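Local coordinates for protein 3'-5' exonuclease crn-4 (Caenorhabditis elegans, PDB 5DK5) that degrades RNA and DNA from the 3' end as a metal-dependent DEDDh-family exonuclease and takes part in apoptotic DNA degradation, at residues Gln124-Ile129 and Ala143-Tyr148; Ser223-Pro228 and His284-His289; Glu247-Leu252 and Asp290-Glu295. All blocks are in the same frame, centred on the assembly; numbering follows the deposited sequence.

Interaction 1: residues Gln124-Ile129 and Ala143-Tyr148; sequences QDLWRI and AFFRQY. With IPA (isopropyl alcohol), chain M.
The carbonyl oxygen of Gln124 accepts two amides, Ile129 N at 2.9 Å and Arg128 N at 3.2 Å, and the widened pi-type turn so formed carries Leu126 and Trp127, which meet Phe145 and Tyr148 across the contact. Leu126 does most of the touching, and its forked end suits a place between two rings. One branch, CD2, lies over a face of Phe145, 3.7 Å from the ring centroid and 16° off the ring normal, a clear CH-pi contact; the two side chains cross at about a right angle. Phe144 CE1 meets the opposite face near its rim. The other branch, CD1, rests 3.5 Å from Tyr148 CB. Tyr148 has CG between its backbone N and carbonyl carbon (chi1 60°), which turns one face of the ring to Leu126 CB and lets its OH approach Trp127 CB.

Within the helix, Arg128 NE reaches Gln124 OE1 at 2.6 Å and 177°, in the guanidinium plane, while NH1 binds an isopropanol oxygen at the guanidinium edge. Tyr148 OH has a weak bond to Glu216, and Phe118 meets Phe145 edge-to-face. Helix 124-136 and strand 147-150 thus meet inside a beta-alpha-beta unit of the exonuclease domain through buried carbon surfaces; no hydrogen bond joins the two segments, and shape and aromatic contact hold them.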
loop_
_atom_site.group_PDB
_atom_site.type_symbol
_atom_site.label_atom_id
_atom_site.label_comp_id
_atom_site.label_asym_id
_atom_site.label_seq_id
_atom_site.Cartn_x
_atom_site.Cartn_y
_atom_site.Cartn_z
ATOM N N GLN B 124 -7.188 -3.017 20.847
ATOM C CA GLN B 124 -6.752 -2.584 19.523
ATOM C C GLN B 124 -7.807 -1.788 18.756
ATOM O O GLN B 124 -7.501 -0.744 18.181
ATOM C CB GLN B 124 -6.333 -3.799 18.692
ATOM C CG GLN B 124 -5.203 -4.610 19.307
ATOM C CD GLN B 124 -3.944 -3.790 19.501
ATOM O OE1 GLN B 124 -3.614 -2.937 18.679
ATOM N NE2 GLN B 124 -3.241 -4.034 20.600
ATOM N N ASP B 125 -9.042 -2.278 18.751
ATOM C CA ASP B 125 -10.101 -1.680 17.939
ATOM C C ASP B 125 -10.326 -0.197 18.236
ATOM O O ASP B 125 -10.445 0.610 17.315
ATOM C CB ASP B 125 -11.417 -2.439 18.136
ATOM C CG ASP B 125 -11.389 -3.828 17.524
ATOM O OD1 ASP B 125 -11.008 -4.785 18.230
ATOM O OD2 ASP B 125 -11.751 -3.962 16.335
ATOM N N LEU B 126 -10.379 0.161 19.516
ATOM C CA LEU B 126 -10.721 1.526 19.906
ATOM C C LEU B 126 -9.508 2.350 20.341
ATOM O O LEU B 126 -9.389 3.517 19.969
ATOM C CB LEU B 126 -11.765 1.504 21.024
ATOM C CG LEU B 126 -13.149 0.973 20.624
ATOM C CD1 LEU B 126 -14.095 1.023 21.809
ATOM C CD2 LEU B 126 -13.740 1.747 19.449
ATOM N N TRP B 127 -8.608 1.761 21.120
ATOM C CA TRP B 127 -7.439 2.506 21.580
ATOM C C TRP B 127 -6.491 2.852 20.430
ATOM O O TRP B 127 -5.967 3.963 20.375
ATOM C CB TRP B 127 -6.673 1.731 22.652
ATOM C CG TRP B 127 -5.246 2.161 22.751
ATOM C CD1 TRP B 127 -4.771 3.318 23.297
ATOM C CD2 TRP B 127 -4.103 1.442 22.274
ATOM N NE1 TRP B 127 -3.402 3.362 23.192
ATOM C CE2 TRP B 127 -2.968 2.222 22.569
ATOM C CE3 TRP B 127 -3.930 0.214 21.629
ATOM C CZ2 TRP B 127 -1.677 1.814 22.241
ATOM C CZ3 TRP B 127 -2.649 -0.189 21.304
ATOM C CH2 TRP B 127 -1.539 0.608 21.611
ATOM N N ARG B 128 -6.270 1.909 19.516
ATOM C CA ARG B 128 -5.341 2.129 18.403
ATOM C C ARG B 128 -6.063 2.495 17.111
ATOM O O ARG B 128 -5.933 3.615 16.615
ATOM C CB ARG B 128 -4.470 0.889 18.167
ATOM C CG ARG B 128 -3.490 1.040 17.000
ATOM C CD ARG B 128 -2.495 -0.117 16.932
ATOM N NE ARG B 128 -3.151 -1.387 16.640
ATOM C CZ ARG B 128 -3.509 -1.791 15.425
ATOM N NH1 ARG B 128 -3.282 -1.026 14.365
ATOM N NH2 ARG B 128 -4.103 -2.966 15.270
ATOM N N ILE B 129 -6.818 1.544 16.569
ATOM C CA ILE B 129 -7.420 1.693 15.247
ATOM C C ILE B 129 -8.357 2.893 15.176
ATOM O O ILE B 129 -8.226 3.734 14.286
ATOM C CB ILE B 129 -8.184 0.416 14.841
ATOM C CG1 ILE B 129 -7.193 -0.739 14.677
ATOM C CG2 ILE B 129 -8.988 0.642 13.551
ATOM C CD1 ILE B 129 -7.826 -2.089 14.380
ATOM N N ALA B 143 -17.205 10.166 22.933
ATOM C CA ALA B 143 -17.245 9.752 24.327
ATOM C C ALA B 143 -17.510 8.258 24.479
ATOM O O ALA B 143 -17.054 7.642 25.441
ATOM C CB ALA B 143 -18.302 10.548 25.074
ATOM N N PHE B 144 -18.250 7.678 23.537
ATOM C CA PHE B 144 -18.600 6.260 23.624
ATOM C C PHE B 144 -17.496 5.349 23.076
ATOM O O PHE B 144 -17.633 4.125 23.102
ATOM C CB PHE B 144 -19.925 5.977 22.900
ATOM C CG PHE B 144 -20.023 6.575 21.524
ATOM C CD1 PHE B 144 -19.308 6.044 20.464
ATOM C CD2 PHE B 144 -20.859 7.655 21.288
ATOM C CE1 PHE B 144 -19.411 6.590 19.197
ATOM C CE2 PHE B 144 -20.966 8.205 20.024
ATOM C CZ PHE B 144 -20.242 7.671 18.977
ATOM N N PHE B 145 -16.412 5.945 22.583
ATOM C CA PHE B 145 -15.219 5.190 22.200
ATOM C C PHE B 145 -14.112 5.322 23.249
ATOM O O PHE B 145 -13.075 4.663 23.149
ATOM C CB PHE B 145 -14.684 5.652 20.837
ATOM C CG PHE B 145 -15.402 5.063 19.642
ATOM C CD1 PHE B 145 -16.430 4.143 19.788
ATOM C CD2 PHE B 145 -15.021 5.425 18.361
ATOM C CE1 PHE B 145 -17.067 3.608 18.679
ATOM C CE2 PHE B 145 -15.653 4.893 17.250
ATOM C CZ PHE B 145 -16.675 3.985 17.409
ATOM N N ARG B 146 -14.325 6.176 24.247
ATOM C CA ARG B 146 -13.332 6.395 25.295
ATOM C C ARG B 146 -13.688 5.621 26.567
ATOM O O ARG B 146 -13.014 5.737 27.593
ATOM C CB ARG B 146 -13.192 7.890 25.588
ATOM C CG ARG B 146 -12.521 8.657 24.454
ATOM C CD ARG B 146 -12.245 10.106 24.815
ATOM N NE ARG B 146 -11.429 10.228 26.019
ATOM C CZ ARG B 146 -10.868 11.360 26.433
ATOM N NH1 ARG B 146 -11.025 12.478 25.736
ATOM N NH2 ARG B 146 -10.143 11.373 27.543
ATOM N N GLN B 147 -14.760 4.840 26.489
ATOM C CA GLN B 147 -15.060 3.828 27.493
ATOM C C GLN B 147 -15.628 2.614 26.773
ATOM O O GLN B 147 -16.434 2.754 25.854
ATOM C CB GLN B 147 -16.039 4.351 28.546
ATOM C CG GLN B 147 -17.415 4.742 28.010
ATOM C CD GLN B 147 -18.443 4.932 29.111
ATOM O OE1 GLN B 147 -19.599 4.529 28.970
ATOM N NE2 GLN B 147 -18.028 5.546 30.215
ATOM N N TYR B 148 -15.195 1.425 27.170
ATOM C CA TYR B 148 -15.624 0.214 26.485
ATOM C C TYR B 148 -15.315 -1.036 27.295
ATOM O O TYR B 148 -14.721 -0.963 28.371
ATOM C CB TYR B 148 -14.957 0.119 25.111
ATOM C CG TYR B 148 -13.450 0.070 25.168
ATOM C CD1 TYR B 148 -12.696 1.237 25.144
ATOM C CD2 TYR B 148 -12.779 -1.142 25.239
ATOM C CE1 TYR B 148 -11.317 1.196 25.195
ATOM C CE2 TYR B 148 -11.401 -1.194 25.289
ATOM C CZ TYR B 148 -10.675 -0.022 25.266
ATOM O OH TYR B 148 -9.301 -0.065 25.317
HETATM C C1 IPA M . -1.269 3.295 13.006
HETATM C C2 IPA M . -0.591 2.624 14.179
HETATM C C3 IPA M . -0.925 3.378 15.448
HETATM O O2 IPA M . -1.054 1.296 14.280
#

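Interaction 2: residues Ser223-Pro228 and His284-His289; sequences SWRRQP and HQQTPH. With IPA (isopropyl alcohol), chain N.
Arg225 meets Gln286 side-on, its NE and NH2 both donating to Gln286 OE1 at 3.0 Å. The oxygen lies near the guanidinium plane, at its edge, yet the amide is turned strongly against that plane, with 69° between the two. The two bonds therefore reach OE1 differently: NE stands well above the carbonyl plane, whereas NH2 is tilted only 18° from it. Glutamine suits this place because its amide offers an acceptor to the arginine and, through NE2, a donor to Ala222 O. An extended chain beyond CG carries the amide across to the arginine.

His284 lies more nearly parallel to the guanidinium, 26° between planes, with CE1 3.6 Å from Arg225 NH2. Its ring is held on both nitrogens: ND1 accepts from Gln286 N at 3.1 Å, and NE2 bonds to Arg248 O. The histidine thus also ties down the backbone of the residue that receives Arg225. Farther out, Arg226 CG approaches Gln286 NE2, and Arg226 O accepts from an isopropanol hydroxyl.

A methionine in place of Arg225 would probably leave Gln286 OE1 without these two donors and the carbonyl oxygens of Glu247, Leu250 and Pro251 without their guanidinium partner.

Those carbonyls place the contact in the fold. Arg225 NH1 binds Glu247 O and Leu250 O, and NH2 binds Pro251 O, so the positive group sits at the C-terminal end of helix 239-249, where it would favourably meet the helix dipole. Its side chain also touches Val253 of strand 253-256, so that the loop following strand 216-219 and the loop following strand 253-256 come together beside that helix end.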
loop_
_atom_site.group_PDB
_atom_site.type_symbol
_atom_site.label_atom_id
_atom_site.label_comp_id
_atom_site.label_asym_id
_atom_site.label_seq_id
_atom_site.Cartn_x
_atom_site.Cartn_y
_atom_site.Cartn_z
ATOM N N SER B 223 1.273 8.677 34.087
ATOM C CA SER B 223 2.579 8.932 34.684
ATOM C C SER B 223 3.685 8.092 34.042
ATOM O O SER B 223 4.846 8.493 34.034
ATOM C CB SER B 223 2.538 8.662 36.189
ATOM O OG SER B 223 3.788 8.959 36.787
ATOM N N TRP B 224 3.324 6.930 33.508
ATOM C CA TRP B 224 4.318 6.021 32.943
ATOM C C TRP B 224 4.805 6.464 31.559
ATOM O O TRP B 224 5.711 5.847 30.995
ATOM C CB TRP B 224 3.761 4.594 32.872
ATOM C CG TRP B 224 2.481 4.455 32.106
ATOM C CD1 TRP B 224 1.217 4.469 32.617
ATOM C CD2 TRP B 224 2.340 4.269 30.693
ATOM N NE1 TRP B 224 0.297 4.307 31.611
ATOM C CE2 TRP B 224 0.960 4.184 30.419
ATOM C CE3 TRP B 224 3.245 4.171 29.632
ATOM C CZ2 TRP B 224 0.464 4.003 29.130
ATOM C CZ3 TRP B 224 2.751 3.992 28.353
ATOM C CH2 TRP B 224 1.374 3.911 28.114
ATOM N N ARG B 225 4.209 7.525 31.018
ATOM C CA ARG B 225 4.675 8.112 29.759
ATOM C C ARG B 225 5.591 9.309 30.005
ATOM O O ARG B 225 6.095 9.916 29.060
ATOM C CB ARG B 225 3.493 8.543 28.886
ATOM C CG ARG B 225 2.716 7.391 28.277
ATOM C CD ARG B 225 1.959 7.819 27.026
ATOM N NE ARG B 225 1.061 8.946 27.265
ATOM C CZ ARG B 225 0.219 9.437 26.359
ATOM N NH1 ARG B 225 0.148 8.899 25.150
ATOM N NH2 ARG B 225 -0.560 10.465 26.664
ATOM N N ARG B 226 5.805 9.647 31.272
ATOM C CA ARG B 226 6.591 10.824 31.622
ATOM C C ARG B 226 8.065 10.637 31.275
ATOM O O ARG B 226 8.736 11.595 30.890
ATOM C CB ARG B 226 6.439 11.150 33.110
ATOM C CG ARG B 226 5.031 11.582 33.486
ATOM C CD ARG B 226 4.916 11.985 34.947
ATOM N NE ARG B 226 5.522 13.293 35.208
ATOM C CZ ARG B 226 6.652 13.506 35.884
ATOM N NH1 ARG B 226 7.346 12.502 36.406
ATOM N NH2 ARG B 226 7.088 14.746 36.043
ATOM N N GLN B 227 8.562 9.409 31.406
ATOM C CA GLN B 227 9.939 9.111 31.031
ATOM C C GLN B 227 9.978 8.597 29.589
ATOM O O GLN B 227 9.107 7.826 29.189
ATOM C CB GLN B 227 10.570 8.091 31.985
ATOM C CG GLN B 227 9.909 6.714 32.018
ATOM C CD GLN B 227 10.820 5.655 32.618
ATOM O OE1 GLN B 227 11.874 5.339 32.064
ATOM N NE2 GLN B 227 10.419 5.106 33.760
ATOM N N PRO B 228 10.975 9.040 28.798
ATOM C CA PRO B 228 11.104 8.578 27.409
ATOM C C PRO B 228 11.151 7.060 27.259
ATOM O O PRO B 228 11.743 6.367 28.084
ATOM C CB PRO B 228 12.431 9.197 26.961
ATOM C CG PRO B 228 12.557 10.425 27.776
ATOM C CD PRO B 228 11.958 10.093 29.112
ATOM N N HIS B 284 -2.458 16.652 22.184
ATOM C CA HIS B 284 -1.633 15.660 22.863
ATOM C C HIS B 284 -0.964 16.293 24.083
ATOM O O HIS B 284 -0.294 17.319 23.968
ATOM C CB HIS B 284 -0.584 15.097 21.899
ATOM C CG HIS B 284 -0.019 13.773 22.320
ATOM N ND1 HIS B 284 0.132 13.417 23.641
ATOM C CD2 HIS B 284 0.424 12.723 21.591
ATOM C CE1 HIS B 284 0.653 12.202 23.710
ATOM N NE2 HIS B 284 0.837 11.760 22.479
ATOM N N GLN B 285 -1.150 15.681 25.249
ATOM C CA GLN B 285 -0.677 16.254 26.509
ATOM C C GLN B 285 0.727 15.782 26.887
ATOM O O GLN B 285 1.372 16.366 27.756
ATOM C CB GLN B 285 -1.654 15.913 27.636
ATOM C CG GLN B 285 -3.047 16.485 27.435
ATOM C CD GLN B 285 -3.048 17.998 27.372
ATOM O OE1 GLN B 285 -2.502 18.668 28.249
ATOM N NE2 GLN B 285 -3.652 18.546 26.325
ATOM N N GLN B 286 1.188 14.719 26.236
ATOM C CA GLN B 286 2.508 14.154 26.498
ATOM C C GLN B 286 3.223 13.799 25.197
ATOM O O GLN B 286 3.623 12.654 24.993
ATOM C CB GLN B 286 2.380 12.915 27.387
ATOM C CG GLN B 286 1.735 13.197 28.735
ATOM C CD GLN B 286 1.550 11.947 29.569
ATOM O OE1 GLN B 286 0.702 11.106 29.270
ATOM N NE2 GLN B 286 2.348 11.817 30.623
ATOM N N THR B 287 3.379 14.788 24.321
ATOM C CA THR B 287 4.001 14.570 23.018
ATOM C C THR B 287 5.401 13.968 23.173
ATOM O O THR B 287 6.256 14.559 23.832
ATOM C CB THR B 287 4.107 15.881 22.218
ATOM O OG1 THR B 287 2.818 16.502 22.132
ATOM C CG2 THR B 287 4.636 15.614 20.812
ATOM N N PRO B 288 5.641 12.788 22.573
ATOM C CA PRO B 288 6.959 12.156 22.703
ATOM C C PRO B 288 7.991 12.773 21.757
ATOM O O PRO B 288 8.304 12.194 20.718
ATOM C CB PRO B 288 6.673 10.698 22.344
ATOM C CG PRO B 288 5.578 10.787 21.342
ATOM C CD PRO B 288 4.722 11.958 21.770
ATOM N N HIS B 289 8.508 13.940 22.125
ATOM C CA HIS B 289 9.480 14.648 21.299
ATOM C C HIS B 289 10.753 13.830 21.107
ATOM O O HIS B 289 11.402 13.913 20.064
ATOM C CB HIS B 289 9.821 16.003 21.924
ATOM C CG HIS B 289 8.645 16.920 22.051
ATOM N ND1 HIS B 289 7.996 17.453 20.957
ATOM C CD2 HIS B 289 8.001 17.400 23.141
ATOM C CE1 HIS B 289 7.003 18.220 21.369
ATOM N NE2 HIS B 289 6.984 18.205 22.689
HETATM C C1 IPA N . 6.440 12.991 27.731
HETATM C C2 IPA N . 7.870 12.980 27.235
HETATM C C3 IPA N . 8.261 11.579 26.824
HETATM O O2 IPA N . 8.730 13.408 28.265
#

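Interaction 3: residues Glu247-Leu252 and Asp290-Glu295; sequences ERVLPL and DLYKNE
The backbones of 247-252 and 290-295 stay well apart, 8.6 Å between Val249 CA and Leu291 CA at their nearest, one being the last turn of a helix that Leu250 leaves and the other a 3-10 turn running into loop. Side chains and a water span the distance. Tyr292 brings its hydroxyl to the fork of Val249: OH lies 3.4 Å from both CG1 and CG2, so the two methyls receive it equally. Val249 has CG1 anti to its backbone N (chi1 173°) and CG2 anti to its carbonyl carbon, which opens the fork to the tyrosine. The branched valine thus flanks the hydroxyl with apolar surface, and the phenol oxygen finds its polar partner in a water.

That water lies in the plane of the Tyr292 ring, at its edge. It donates to Val249 O at 2.7 Å and is hydrogen-bonded to Tyr292 OH at 2.7 Å, linking the helix end to the loop where no direct hydrogen bond does. Beside this, Leu291 CD1 packs on Arg248 CB at 3.9 Å; the aliphatic part of the arginine serves here, while its NH1 binds Gln227 O.

Around the contact, Tyr292 stacks with Tyr308, the C-terminal residue, and both Val249 and Tyr292 touch Ala302. The end of helix 239-249 is thereby joined to the loop leading into helix 300-305 and to that helix itself.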
loop_
_atom_site.group_PDB
_atom_site.type_symbol
_atom_site.label_atom_id
_atom_site.label_comp_id
_atom_site.label_asym_id
_atom_site.label_seq_id
_atom_site.Cartn_x
_atom_site.Cartn_y
_atom_site.Cartn_z
ATOM N N GLU B 247 1.745 3.613 21.939
ATOM C CA GLU B 247 1.279 4.139 23.219
ATOM C C GLU B 247 1.729 5.577 23.448
ATOM O O GLU B 247 1.000 6.378 24.034
ATOM C CB GLU B 247 1.775 3.258 24.369
ATOM C CG GLU B 247 1.010 1.949 24.532
ATOM C CD GLU B 247 1.684 0.982 25.490
ATOM O OE1 GLU B 247 2.783 1.300 25.993
ATOM O OE2 GLU B 247 1.111 -0.099 25.742
ATOM N N ARG B 248 2.931 5.900 22.984
ATOM C CA ARG B 248 3.493 7.231 23.180
ATOM C C ARG B 248 3.006 8.199 22.106
ATOM O O ARG B 248 2.766 9.373 22.381
ATOM C CB ARG B 248 5.022 7.170 23.180
ATOM C CG ARG B 248 5.612 6.133 24.134
ATOM C CD ARG B 248 5.016 6.223 25.535
ATOM N NE ARG B 248 5.715 5.358 26.487
ATOM C CZ ARG B 248 6.752 5.727 27.238
ATOM N NH1 ARG B 248 7.241 6.960 27.167
ATOM N NH2 ARG B 248 7.307 4.854 28.068
ATOM N N VAL B 249 2.857 7.699 20.883
ATOM C CA VAL B 249 2.426 8.529 19.764
ATOM C C VAL B 249 0.972 8.960 19.919
ATOM O O VAL B 249 0.654 10.144 19.815
ATOM C CB VAL B 249 2.594 7.788 18.422
ATOM C CG1 VAL B 249 1.986 8.595 17.270
ATOM C CG2 VAL B 249 4.062 7.508 18.160
ATOM N N LEU B 250 0.091 7.995 20.163
ATOM C CA LEU B 250 -1.331 8.287 20.294
ATOM C C LEU B 250 -1.585 9.109 21.558
ATOM O O LEU B 250 -1.032 8.803 22.616
ATOM C CB LEU B 250 -2.145 6.995 20.322
ATOM C CG LEU B 250 -2.060 6.143 19.054
ATOM C CD1 LEU B 250 -2.695 4.784 19.279
ATOM C CD2 LEU B 250 -2.723 6.850 17.878
ATOM N N PRO B 251 -2.419 10.161 21.456
ATOM C CA PRO B 251 -2.645 11.048 22.608
ATOM C C PRO B 251 -3.343 10.381 23.794
ATOM O O PRO B 251 -2.960 10.643 24.934
ATOM C CB PRO B 251 -3.525 12.163 22.027
ATOM C CG PRO B 251 -4.133 11.585 20.803
ATOM C CD PRO B 251 -3.119 10.642 20.253
ATOM N N LEU B 252 -4.348 9.550 23.536
ATOM C CA LEU B 252 -5.103 8.916 24.616
ATOM C C LEU B 252 -4.533 7.547 24.972
ATOM O O LEU B 252 -4.156 6.765 24.099
ATOM C CB LEU B 252 -6.583 8.785 24.243
ATOM C CG LEU B 252 -7.310 10.089 23.900
ATOM C CD1 LEU B 252 -8.778 9.818 23.608
ATOM C CD2 LEU B 252 -7.170 11.120 25.012
ATOM N N ASP B 290 11.099 13.039 22.118
ATOM C CA ASP B 290 12.300 12.208 22.079
ATOM C C ASP B 290 12.283 11.218 20.917
ATOM O O ASP B 290 13.336 10.793 20.443
ATOM C CB ASP B 290 12.457 11.450 23.398
ATOM C CG ASP B 290 11.208 10.675 23.777
ATOM O OD1 ASP B 290 10.260 11.297 24.296
ATOM O OD2 ASP B 290 11.173 9.445 23.557
ATOM N N LEU B 291 11.088 10.852 20.466
ATOM C CA LEU B 291 10.937 9.905 19.364
ATOM C C LEU B 291 10.928 10.602 18.003
ATOM O O LEU B 291 11.007 9.946 16.963
ATOM C CB LEU B 291 9.648 9.096 19.535
ATOM C CG LEU B 291 9.542 8.207 20.776
ATOM C CD1 LEU B 291 8.157 7.585 20.853
ATOM C CD2 LEU B 291 10.610 7.124 20.767
ATOM N N TYR B 292 10.844 11.930 18.020
ATOM C CA TYR B 292 10.619 12.719 16.808
ATOM C C TYR B 292 11.813 13.594 16.412
ATOM O O TYR B 292 11.657 14.540 15.636
ATOM C CB TYR B 292 9.384 13.609 17.002
ATOM C CG TYR B 292 8.071 12.868 17.168
ATOM C CD1 TYR B 292 7.916 11.562 16.719
ATOM C CD2 TYR B 292 6.980 13.484 17.768
ATOM C CE1 TYR B 292 6.717 10.892 16.867
ATOM C CE2 TYR B 292 5.777 12.823 17.920
ATOM C CZ TYR B 292 5.652 11.528 17.468
ATOM O OH TYR B 292 4.456 10.868 17.617
ATOM N N LYS B 293 13.000 13.280 16.927
ATOM C CA LYS B 293 14.171 14.136 16.721
ATOM C C LYS B 293 15.236 13.514 15.812
ATOM O O LYS B 293 16.176 14.198 15.400
ATOM C CB LYS B 293 14.795 14.497 18.071
ATOM C CG LYS B 293 15.259 13.311 18.893
ATOM C CD LYS B 293 15.817 13.776 20.226
ATOM C CE LYS B 293 16.277 12.610 21.081
ATOM N NZ LYS B 293 16.787 13.065 22.405
ATOM N N ASN B 294 15.092 12.229 15.501
ATOM C CA ASN B 294 16.014 11.549 14.593
ATOM C C ASN B 294 15.391 11.376 13.215
ATOM O O ASN B 294 14.527 10.520 13.020
ATOM C CB ASN B 294 16.424 10.187 15.156
ATOM C CG ASN B 294 17.406 9.457 14.256
ATOM O OD1 ASN B 294 18.055 10.062 13.405
ATOM N ND2 ASN B 294 17.522 8.147 14.445
ATOM N N GLU B 295 15.836 12.186 12.260
ATOM C CA GLU B 295 15.251 12.180 10.924
ATOM C C GLU B 295 15.924 11.157 10.009
ATOM O O GLU B 295 15.617 11.083 8.819
ATOM C CB GLU B 295 15.336 13.578 10.305
ATOM C CG GLU B 295 14.184 13.917 9.364
ATOM C CD GLU B 295 12.822 13.826 10.041
ATOM O OE1 GLU B 295 12.714 14.217 11.223
ATOM O OE2 GLU B 295 11.864 13.356 9.392
HETATM O O HOH W 1 2.466 12.030 19.022
#

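How the interactions relate
Interactions 2 and 3 are neighbours, centres about 8 Å apart, and their segments alternate along the chain. Segment 247-252 is common ground: interaction 2 grips its carbonyl oxygens, and Pro288 CD lies 3.3 Å from Arg248 O. Interaction 1 is more central in the chain, its centre about 20 Å from each of the others, yet it touches interaction 3 directly where Trp127 CZ2 packs on Glu247 CG at 3.5 Å. It is also the one closest to the magnesium site, the Leu126 side chain lying about 9 Å from that of the magnesium ligand Asp25. Interaction 2 lies nearer the zinc, held by four cysteines, about 9 Å from the Arg225 side chain.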